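Long-range contacts in angiopoietin-related protein 3 (Homo sapiens, PDB 6EUA), which raises plasma triglycerides by inhibiting lipoprotein lipase and, through the fibrinogen-like domain described here, mediates endothelial cell adhesion: residues A[22-27]-A[40-45]; A[49-54]-A[215-220]; A[142-147]-A[170-175]. All coordinates share one frame; numbering follows the deposited sequence.

Contact 1 (A[22-27]-A[40-45]); sequences HTSGMY and YCDVIS
Two backbone hydrogen bonds between G25 and C41 fasten these strands as an antiparallel hydrogen-bonded pair: G25 N gives its proton to C41 O at 3.0 Å, and C41 N returns one to G25 O at 2.8 Å. M26 and Y40 follow as the adjacent non-hydrogen-bonded pair. Where the backbone pairing stops, a side chain takes over. The N-H of V43 reaches S24 OG at 2.9 Å, a fairly straight bond with an angle of 159°. S24 holds its hydroxyl anti to the carbonyl carbon (chi1 -71°), which turns it to the second strand, and a water links the same OG to V43 O. Serine suits this spot because its short hydroxyl can stand in for a backbone carbonyl. D42 OD1 lies 3.1 Å from S24 OG, but the carboxylate is engaged chiefly by K215 and by R75 of a neighbouring subunit.

The aromatic contacts differ on the two faces of the sheet. The Y40 ring lies against the G25 backbone, with G25 N over one face and Y40 CE2 3.5 Å from G25 CA; at G25's backbone angles a CB would be pressed against S24 O, so glycine suits the place. C41 SG approaches Y27 CD2 obliquely at 3.6 Å, a sulfur-aromatic contact. Together these make a beta hairpin of the fibrinogen C-terminal domain, strands 25-29 and 37-44, tied to helix 13-18 by the C13-C41 disulfide.

Contact 2 (A[49-54]-A[215-220]); sequences WTLIQH and KMLIHP
The indole of W49 receives the edge of the H219 imidazole on one face, an edge-to-face pair with planes at 65° and ring centroids 4.1 Å apart. H219 CD2 makes the approach, standing over the six-membered ring toward its rim, 3.2 Å from W49 CH2. H219 has CG between its backbone N and carbonyl carbon (chi1 75°), which swings the ring back over the tryptophan; its ND1 donates to P220 O, a bond that limits rotation of the imidazole. At the indole edge lies I218 N, and L217 O approaches W49 CE3 obliquely. An alanine at W49 removes the indole, which would probably leave the H219 edge without the face it packs on and open a gap beside L217 CB. At the far end, H54 and K215 run side by side, K215 CG 3.5 Å from H54 ND1, which is hydrogen-bonded to T214 O; the lysine's extended methylenes suit this role, while its NZ has D42 as partner.

Apolar contacts lie on both faces of the strand pair. L51 CD1 meets L217 CG at 3.7 Å on one face; on the other, the CG2 branch of I52 touches I218 CD1, and M216 CG and SD cross Q53 at a slant and touch its CB. T50 and I218 exchange two backbone bonds. A classic beta bulge follows, in which M216 O accepts from I52 N at 2.8 Å and only weakly from Q53 N at 3.4 Å, before M216 N returns to Q53 O.

Strand 47-55 thus lies between strands 37-44 and 213-220, and the latter pairs onward with strand 96-104. Helix 84-91 covers the T50, I52 and I218 face through I87, I90 and V91.

Contact 3 (A[142-147]-A[170-175]); sequences ENKDLV and WWHDEC
W170 opens the contact against L146: W170 CB meets L146 CB at 3.6 Å. L146 O lies at the indole edge, near its plane, 3.3 Å from W170 CD1. The tryptophan's NE1 is satisfied elsewhere, by Y125 O, and its ring meets F148 edge-to-face, so one large residue fills a buried place and still pays for its polar atom. W171 forms the bridge with V147 as an antiparallel hydrogen-bonded pair. V147 N donates to W171 O at 2.9 Å, and W171 N to V147 O at 2.8 Å.

At H172 the strand gives way to loop. Its CB touches L146 CD2 at 3.6 Å, the side chains crossing at about a right angle, and CG anti to the backbone N (chi1 164°) carries the ring to the lysine, where K144 CD lies 3.6 Å from H172 CE1. The contact buries H172 ND1 without a polar partner in the model. E174 brings OE2 within 3.6 Å of K144 CE; the charged ends stay 4.8 Å apart (K144 NZ to E174 OE2), so attraction between them is probably long-range and modest. C175 closes a type I beta turn that starts at H172, its N bonded to H172 O, and its disulfide to C161 fastens the turn. Within the fibrinogen-like domain this is a short two-stranded antiparallel ribbon leading into a disulfide-braced beta turn.

In the fold
Contacts 1 and 2 belong to one antiparallel sheet and touch where strands 37-44 and 47-55 run side by side, joined there by a salt bridge and by packing. Contact 2, its centre about 6 Å from the centre of the chain, is core, and joins strands far apart in sequence mainly through apolar and aromatic side chains. Contact 1 is also buried, but partly by neighbouring subunits, and leans on polar groups. Contact 3 holds a separate two-stranded sheet, on the opposite side of the chain's centre from contact 1, with no other subunit touching it; its outer end carries charged side chains, exposed or partly so. Contacts 1 and 3 each include a disulfide cysteine.

Contact 1 (A[22-27]-A[40-45])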
loop_
_atom_site.group_PDB
_atom_site.type_symbol
_atom_site.label_atom_id
_atom_site.label_comp_id
_atom_site.label_asym_id
_atom_site.label_seq_id
_atom_site.Cartn_x
_atom_site.Cartn_y
_atom_site.Cartn_z
ATOM N N HIS A 22 8.557 -13.726 -0.158
ATOM C CA HIS A 22 8.884 -13.631 -1.573
ATOM C C HIS A 22 7.990 -12.658 -2.318
ATOM O O HIS A 22 8.124 -12.521 -3.537
ATOM C CB HIS A 22 8.835 -15.012 -2.219
ATOM C CG HIS A 22 9.941 -15.915 -1.771
ATOM N ND1 HIS A 22 10.099 -17.199 -2.242
ATOM C CD2 HIS A 22 10.953 -15.709 -0.895
ATOM C CE1 HIS A 22 11.153 -17.753 -1.666
ATOM N NE2 HIS A 22 11.691 -16.866 -0.847
ATOM N N THR A 23 7.125 -11.942 -1.615
ATOM C CA THR A 23 6.240 -10.962 -2.229
ATOM C C THR A 23 6.748 -9.550 -1.958
ATOM O O THR A 23 7.295 -9.267 -0.887
ATOM C CB THR A 23 4.822 -11.106 -1.677
ATOM O OG1 THR A 23 4.886 -11.169 -0.248
ATOM C CG2 THR A 23 4.171 -12.392 -2.200
ATOM N N SER A 24 6.532 -8.660 -2.929
ATOM C CA SER A 24 6.900 -7.256 -2.791
ATOM C C SER A 24 5.977 -6.545 -1.808
ATOM O O SER A 24 4.797 -6.888 -1.670
ATOM C CB SER A 24 6.817 -6.534 -4.135
ATOM O OG SER A 24 7.835 -6.920 -5.038
ATOM N N GLY A 25 6.517 -5.527 -1.151
ATOM C CA GLY A 25 5.759 -4.767 -0.178
ATOM C C GLY A 25 6.667 -4.105 0.847
ATOM O O GLY A 25 7.897 -4.164 0.756
ATOM N N MET A 26 6.015 -3.490 1.838
ATOM C CA MET A 26 6.666 -2.674 2.860
ATOM C C MET A 26 7.108 -3.547 4.033
ATOM O O MET A 26 6.309 -4.322 4.574
ATOM C CB MET A 26 5.703 -1.576 3.337
ATOM C CG MET A 26 6.261 -0.597 4.408
ATOM S SD MET A 26 5.099 0.696 4.962
ATOM C CE MET A 26 3.699 -0.295 5.488
ATOM N N TYR A 27 8.374 -3.409 4.436
ATOM C CA TYR A 27 8.944 -4.245 5.488
ATOM C C TYR A 27 9.845 -3.408 6.392
ATOM O O TYR A 27 10.455 -2.436 5.942
ATOM C CB TYR A 27 9.770 -5.408 4.911
ATOM C CG TYR A 27 9.000 -6.431 4.092
ATOM C CD1 TYR A 27 8.341 -7.489 4.706
ATOM C CD2 TYR A 27 8.956 -6.350 2.701
ATOM C CE1 TYR A 27 7.640 -8.430 3.962
ATOM C CE2 TYR A 27 8.257 -7.289 1.948
ATOM C CZ TYR A 27 7.605 -8.328 2.582
ATOM O OH TYR A 27 6.906 -9.258 1.834
ATOM N N TYR A 40 10.501 -0.438 1.030
ATOM C CA TYR A 40 9.735 -1.223 0.070
ATOM C C TYR A 40 10.680 -2.251 -0.543
ATOM O O TYR A 40 11.696 -1.881 -1.147
ATOM C CB TYR A 40 9.095 -0.349 -1.012
ATOM C CG TYR A 40 8.130 -1.136 -1.858
ATOM C CD1 TYR A 40 8.565 -1.837 -2.979
ATOM C CD2 TYR A 40 6.787 -1.210 -1.516
ATOM C CE1 TYR A 40 7.673 -2.590 -3.740
ATOM C CE2 TYR A 40 5.892 -1.950 -2.271
ATOM C CZ TYR A 40 6.341 -2.634 -3.377
ATOM O OH TYR A 40 5.452 -3.375 -4.117
ATOM N N CYS A 41 10.381 -3.537 -0.338
ATOM C CA CYS A 41 11.161 -4.609 -0.947
ATOM C C CYS A 41 10.484 -4.979 -2.258
ATOM O O CYS A 41 9.285 -5.270 -2.280
ATOM C CB CYS A 41 11.277 -5.831 -0.032
ATOM S SG CYS A 41 12.246 -5.576 1.509
ATOM N N ASP A 42 11.251 -4.977 -3.340
ATOM C CA ASP A 42 10.718 -5.182 -4.680
ATOM C C ASP A 42 11.405 -6.396 -5.289
ATOM O O ASP A 42 12.600 -6.349 -5.603
ATOM C CB ASP A 42 10.926 -3.934 -5.534
ATOM C CG ASP A 42 9.934 -3.826 -6.681
ATOM O OD1 ASP A 42 9.046 -4.703 -6.809
ATOM O OD2 ASP A 42 10.052 -2.847 -7.455
ATOM N N VAL A 43 10.650 -7.479 -5.430
ATOM C CA VAL A 43 11.136 -8.720 -6.019
ATOM C C VAL A 43 10.880 -8.635 -7.511
ATOM O O VAL A 43 9.744 -8.410 -7.943
ATOM C CB VAL A 43 10.434 -9.941 -5.404
ATOM C CG1 VAL A 43 10.973 -11.250 -5.985
ATOM C CG2 VAL A 43 10.580 -9.910 -3.889
ATOM N N ILE A 44 11.941 -8.768 -8.297
ATOM C CA ILE A 44 11.860 -8.703 -9.750
ATOM C C ILE A 44 12.451 -9.990 -10.294
ATOM O O ILE A 44 13.641 -10.268 -10.098
ATOM C CB ILE A 44 12.564 -7.460 -10.305
ATOM C CG1 ILE A 44 11.983 -6.220 -9.630
ATOM C CG2 ILE A 44 12.402 -7.350 -11.812
ATOM C CD1 ILE A 44 12.780 -4.994 -9.896
ATOM N N SER A 45 11.599 -10.799 -10.931
ATOM C CA SER A 45 11.982 -12.074 -11.537
ATOM C C SER A 45 12.704 -12.979 -10.538
ATOM O O SER A 45 13.761 -13.543 -10.824
ATOM C CB SER A 45 12.826 -11.851 -12.791
ATOM O OG SER A 45 12.131 -11.044 -13.726
HETATM O O HOH W 1 6.931 -9.017 -7.096
#

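Contact 2 (A[49-54]-A[215-220])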
loop_
_atom_site.group_PDB
_atom_site.type_symbol
_atom_site.label_atom_id
_atom_site.label_comp_id
_atom_site.label_asym_id
_atom_site.label_seq_id
_atom_site.Cartn_x
_atom_site.Cartn_y
_atom_site.Cartn_z
ATOM N N TRP A 49 15.150 -6.828 -4.338
ATOM C CA TRP A 49 15.812 -5.527 -4.345
ATOM C C TRP A 49 15.243 -4.675 -3.218
ATOM O O TRP A 49 14.076 -4.834 -2.842
ATOM C CB TRP A 49 15.607 -4.770 -5.700
ATOM C CG TRP A 49 16.133 -5.492 -6.926
ATOM C CD1 TRP A 49 15.536 -6.534 -7.584
ATOM C CD2 TRP A 49 17.369 -5.238 -7.618
ATOM N NE1 TRP A 49 16.324 -6.948 -8.638
ATOM C CE2 TRP A 49 17.447 -6.163 -8.691
ATOM C CE3 TRP A 49 18.414 -4.323 -7.438
ATOM C CZ2 TRP A 49 18.532 -6.192 -9.589
ATOM C CZ3 TRP A 49 19.486 -4.346 -8.332
ATOM C CH2 TRP A 49 19.539 -5.286 -9.391
ATOM N N THR A 50 16.060 -3.753 -2.685
ATOM C CA THR A 50 15.540 -2.659 -1.865
ATOM C C THR A 50 15.229 -1.480 -2.786
ATOM O O THR A 50 16.119 -0.986 -3.484
ATOM C CB THR A 50 16.535 -2.228 -0.776
ATOM O OG1 THR A 50 16.844 -3.335 0.081
ATOM C CG2 THR A 50 15.946 -1.084 0.074
ATOM N N LEU A 51 13.974 -1.039 -2.812
ATOM C CA LEU A 51 13.609 0.121 -3.624
ATOM C C LEU A 51 14.018 1.395 -2.892
ATOM O O LEU A 51 13.552 1.639 -1.777
ATOM C CB LEU A 51 12.107 0.127 -3.906
ATOM C CG LEU A 51 11.479 1.220 -4.776
ATOM C CD1 LEU A 51 12.108 1.258 -6.185
ATOM C CD2 LEU A 51 9.986 0.986 -4.890
ATOM N N ILE A 52 14.891 2.209 -3.495
ATOM C CA ILE A 52 15.346 3.427 -2.830
ATOM C C ILE A 52 14.750 4.698 -3.432
ATOM O O ILE A 52 14.815 5.754 -2.782
ATOM C CB ILE A 52 16.887 3.522 -2.794
ATOM C CG1 ILE A 52 17.466 3.610 -4.214
ATOM C CG2 ILE A 52 17.468 2.326 -2.016
ATOM C CD1 ILE A 52 18.885 4.175 -4.262
ATOM N N GLN A 53 14.153 4.634 -4.623
ATOM C CA GLN A 53 13.529 5.800 -5.229
ATOM C C GLN A 53 12.386 5.312 -6.111
ATOM O O GLN A 53 12.514 4.291 -6.791
ATOM C CB GLN A 53 14.539 6.623 -6.057
ATOM C CG GLN A 53 13.969 7.912 -6.681
ATOM C CD GLN A 53 13.574 7.781 -8.146
ATOM O OE1 GLN A 53 13.072 6.745 -8.583
ATOM N NE2 GLN A 53 13.772 8.852 -8.904
ATOM N N HIS A 54 11.288 6.064 -6.129
ATOM C CA HIS A 54 10.131 5.698 -6.939
ATOM C C HIS A 54 9.404 6.960 -7.362
ATOM O O HIS A 54 9.029 7.770 -6.508
ATOM C CB HIS A 54 9.168 4.782 -6.170
ATOM C CG HIS A 54 8.203 4.054 -7.050
ATOM N ND1 HIS A 54 8.275 4.094 -8.427
ATOM C CD2 HIS A 54 7.137 3.270 -6.755
ATOM C CE1 HIS A 54 7.302 3.361 -8.941
ATOM N NE2 HIS A 54 6.595 2.853 -7.947
ATOM N N LYS A 215 12.198 3.884 -11.164
ATOM C CA LYS A 215 12.543 3.157 -9.954
ATOM C C LYS A 215 14.055 3.070 -9.872
ATOM O O LYS A 215 14.724 2.844 -10.885
ATOM C CB LYS A 215 11.975 1.734 -9.935
ATOM C CG LYS A 215 10.478 1.613 -9.655
ATOM C CD LYS A 215 10.040 0.173 -9.861
ATOM C CE LYS A 215 8.542 -0.012 -9.681
ATOM N NZ LYS A 215 8.208 -1.369 -9.170
ATOM N N MET A 216 14.590 3.223 -8.667
ATOM C CA MET A 216 15.983 2.912 -8.377
ATOM C C MET A 216 16.012 1.824 -7.315
ATOM O O MET A 216 15.374 1.964 -6.265
ATOM C CB MET A 216 16.742 4.163 -7.923
ATOM C CG MET A 216 16.556 5.343 -8.893
ATOM S SD MET A 216 17.540 6.795 -8.462
ATOM C CE MET A 216 19.178 6.102 -8.635
ATOM N N LEU A 217 16.742 0.738 -7.595
ATOM C CA LEU A 217 16.720 -0.465 -6.770
ATOM C C LEU A 217 18.135 -0.966 -6.505
ATOM O O LEU A 217 18.962 -0.993 -7.417
ATOM C CB LEU A 217 15.916 -1.581 -7.454
ATOM C CG LEU A 217 14.438 -1.242 -7.674
ATOM C CD1 LEU A 217 14.095 -1.274 -9.155
ATOM C CD2 LEU A 217 13.550 -2.178 -6.864
ATOM N N ILE A 218 18.400 -1.426 -5.276
ATOM C CA ILE A 218 19.726 -1.939 -4.931
ATOM C C ILE A 218 19.625 -3.316 -4.288
ATOM O O ILE A 218 18.602 -3.678 -3.696
ATOM C CB ILE A 218 20.506 -0.984 -3.997
ATOM C CG1 ILE A 218 19.896 -0.971 -2.587
ATOM C CG2 ILE A 218 20.564 0.419 -4.593
ATOM C CD1 ILE A 218 20.623 -0.011 -1.631
ATOM N N HIS A 219 20.708 -4.087 -4.408
ATOM C CA HIS A 219 20.857 -5.329 -3.655
ATOM C C HIS A 219 22.341 -5.657 -3.542
ATOM O O HIS A 219 23.132 -5.219 -4.385
ATOM C CB HIS A 219 20.063 -6.482 -4.301
ATOM C CG HIS A 219 20.671 -7.059 -5.546
ATOM N ND1 HIS A 219 21.853 -7.769 -5.551
ATOM C CD2 HIS A 219 20.217 -7.084 -6.823
ATOM C CE1 HIS A 219 22.115 -8.179 -6.780
ATOM N NE2 HIS A 219 21.141 -7.772 -7.572
ATOM N N PRO A 220 22.756 -6.366 -2.491
ATOM C CA PRO A 220 24.178 -6.701 -2.345
ATOM C C PRO A 220 24.693 -7.566 -3.481
ATOM O O PRO A 220 23.948 -8.322 -4.109
ATOM C CB PRO A 220 24.234 -7.462 -1.012
ATOM C CG PRO A 220 22.844 -7.909 -0.759
ATOM C CD PRO A 220 21.962 -6.839 -1.346
#

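Contact 3 (A[142-147]-A[170-175])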
loop_
_atom_site.group_PDB
_atom_site.type_symbol
_atom_site.label_atom_id
_atom_site.label_comp_id
_atom_site.label_asym_id
_atom_site.label_seq_id
_atom_site.Cartn_x
_atom_site.Cartn_y
_atom_site.Cartn_z
ATOM N N GLU A 142 30.582 6.989 -15.950
ATOM C CA GLU A 142 31.108 5.816 -15.268
ATOM C C GLU A 142 32.544 6.048 -14.798
ATOM O O GLU A 142 33.287 6.854 -15.361
ATOM C CB GLU A 142 31.076 4.591 -16.181
ATOM C CG GLU A 142 29.710 4.184 -16.677
ATOM C CD GLU A 142 29.767 2.932 -17.544
ATOM O OE1 GLU A 142 30.386 1.934 -17.100
ATOM O OE2 GLU A 142 29.213 2.953 -18.671
ATOM N N ASN A 143 32.930 5.305 -13.754
ATOM C CA ASN A 143 34.300 5.296 -13.229
ATOM C C ASN A 143 34.742 6.673 -12.740
ATOM O O ASN A 143 35.926 7.017 -12.787
ATOM C CB ASN A 143 35.279 4.748 -14.266
ATOM C CG ASN A 143 35.187 3.254 -14.390
ATOM O OD1 ASN A 143 35.380 2.531 -13.410
ATOM N ND2 ASN A 143 34.865 2.777 -15.585
ATOM N N LYS A 144 33.780 7.467 -12.282
ATOM C CA LYS A 144 34.013 8.807 -11.773
ATOM C C LYS A 144 33.359 8.942 -10.406
ATOM O O LYS A 144 32.322 8.327 -10.130
ATOM C CB LYS A 144 33.445 9.875 -12.723
ATOM C CG LYS A 144 33.814 9.669 -14.187
ATOM C CD LYS A 144 35.030 10.474 -14.559
ATOM C CE LYS A 144 35.556 10.082 -15.938
ATOM N NZ LYS A 144 36.956 9.566 -15.856
ATOM N N ASP A 145 33.966 9.770 -9.559
ATOM C CA ASP A 145 33.391 10.108 -8.258
ATOM C C ASP A 145 32.270 11.123 -8.459
ATOM O O ASP A 145 32.522 12.262 -8.866
ATOM C CB ASP A 145 34.470 10.663 -7.328
ATOM C CG ASP A 145 35.488 9.610 -6.917
ATOM O OD1 ASP A 145 36.660 9.966 -6.672
ATOM O OD2 ASP A 145 35.111 8.422 -6.844
ATOM N N LEU A 146 31.034 10.719 -8.176
ATOM C CA LEU A 146 29.869 11.579 -8.357
ATOM C C LEU A 146 29.393 12.107 -7.010
ATOM O O LEU A 146 29.019 11.325 -6.133
ATOM C CB LEU A 146 28.738 10.825 -9.050
ATOM C CG LEU A 146 29.157 10.119 -10.333
ATOM C CD1 LEU A 146 28.109 9.103 -10.703
ATOM C CD2 LEU A 146 29.357 11.146 -11.428
ATOM N N VAL A 147 29.355 13.428 -6.874
ATOM C CA VAL A 147 29.025 14.092 -5.619
ATOM C C VAL A 147 27.548 14.471 -5.622
ATOM O O VAL A 147 27.044 15.036 -6.603
ATOM C CB VAL A 147 29.902 15.339 -5.418
ATOM C CG1 VAL A 147 29.463 16.098 -4.182
ATOM C CG2 VAL A 147 31.357 14.944 -5.335
ATOM N N TRP A 170 23.489 13.052 -8.065
ATOM C CA TRP A 170 24.938 12.880 -8.093
ATOM C C TRP A 170 25.496 13.474 -9.383
ATOM O O TRP A 170 24.960 13.221 -10.467
ATOM C CB TRP A 170 25.301 11.398 -8.001
ATOM C CG TRP A 170 25.012 10.693 -6.670
ATOM C CD1 TRP A 170 25.821 10.662 -5.556
ATOM C CD2 TRP A 170 23.858 9.905 -6.341
ATOM N NE1 TRP A 170 25.239 9.904 -4.564
ATOM C CE2 TRP A 170 24.039 9.424 -5.019
ATOM C CE3 TRP A 170 22.692 9.553 -7.035
ATOM C CZ2 TRP A 170 23.096 8.618 -4.376
ATOM C CZ3 TRP A 170 21.756 8.739 -6.402
ATOM C CH2 TRP A 170 21.962 8.291 -5.076
ATOM N N TRP A 171 26.574 14.252 -9.270
ATOM C CA TRP A 171 27.064 15.020 -10.408
ATOM C C TRP A 171 28.577 14.924 -10.514
ATOM O O TRP A 171 29.281 14.680 -9.533
ATOM C CB TRP A 171 26.663 16.502 -10.319
ATOM C CG TRP A 171 25.172 16.725 -10.440
ATOM C CD1 TRP A 171 24.312 17.114 -9.443
ATOM C CD2 TRP A 171 24.368 16.566 -11.619
ATOM N NE1 TRP A 171 23.028 17.206 -9.933
ATOM C CE2 TRP A 171 23.034 16.873 -11.262
ATOM C CE3 TRP A 171 24.644 16.181 -12.937
ATOM C CZ2 TRP A 171 21.981 16.807 -12.176
ATOM C CZ3 TRP A 171 23.597 16.131 -13.849
ATOM C CH2 TRP A 171 22.283 16.443 -13.462
ATOM N N HIS A 172 29.053 15.121 -11.740
ATOM C CA HIS A 172 30.453 15.355 -12.052
ATOM C C HIS A 172 30.469 16.461 -13.101
ATOM O O HIS A 172 29.430 16.798 -13.675
ATOM C CB HIS A 172 31.116 14.062 -12.546
ATOM C CG HIS A 172 32.427 14.256 -13.239
ATOM N ND1 HIS A 172 32.759 13.560 -14.380
ATOM C CD2 HIS A 172 33.517 14.990 -12.916
ATOM C CE1 HIS A 172 33.976 13.900 -14.763
ATOM N NE2 HIS A 172 34.453 14.776 -13.898
ATOM N N ASP A 173 31.650 17.053 -13.328
ATOM C CA ASP A 173 31.811 18.130 -14.307
ATOM C C ASP A 173 31.189 17.809 -15.662
ATOM O O ASP A 173 30.791 18.725 -16.389
ATOM C CB ASP A 173 33.298 18.450 -14.509
ATOM C CG ASP A 173 34.110 18.325 -13.236
ATOM O OD1 ASP A 173 35.157 17.642 -13.257
ATOM O OD2 ASP A 173 33.707 18.913 -12.213
ATOM N N GLU A 174 31.131 16.523 -16.033
ATOM C CA GLU A 174 30.522 16.128 -17.300
ATOM C C GLU A 174 29.013 16.346 -17.316
ATOM O O GLU A 174 28.432 16.466 -18.399
ATOM C CB GLU A 174 30.835 14.666 -17.609
ATOM C CG GLU A 174 32.318 14.366 -17.735
ATOM C CD GLU A 174 32.602 12.894 -17.996
ATOM O OE1 GLU A 174 31.640 12.114 -18.183
ATOM O OE2 GLU A 174 33.793 12.514 -18.002
ATOM N N CYS A 175 28.366 16.384 -16.148
ATOM C CA CYS A 175 26.975 16.829 -16.028
ATOM C C CYS A 175 26.088 15.841 -16.774
ATOM O O CYS A 175 26.126 14.640 -16.449
ATOM C CB CYS A 175 26.881 18.289 -16.496
ATOM S SG CYS A 175 27.554 19.516 -15.323
#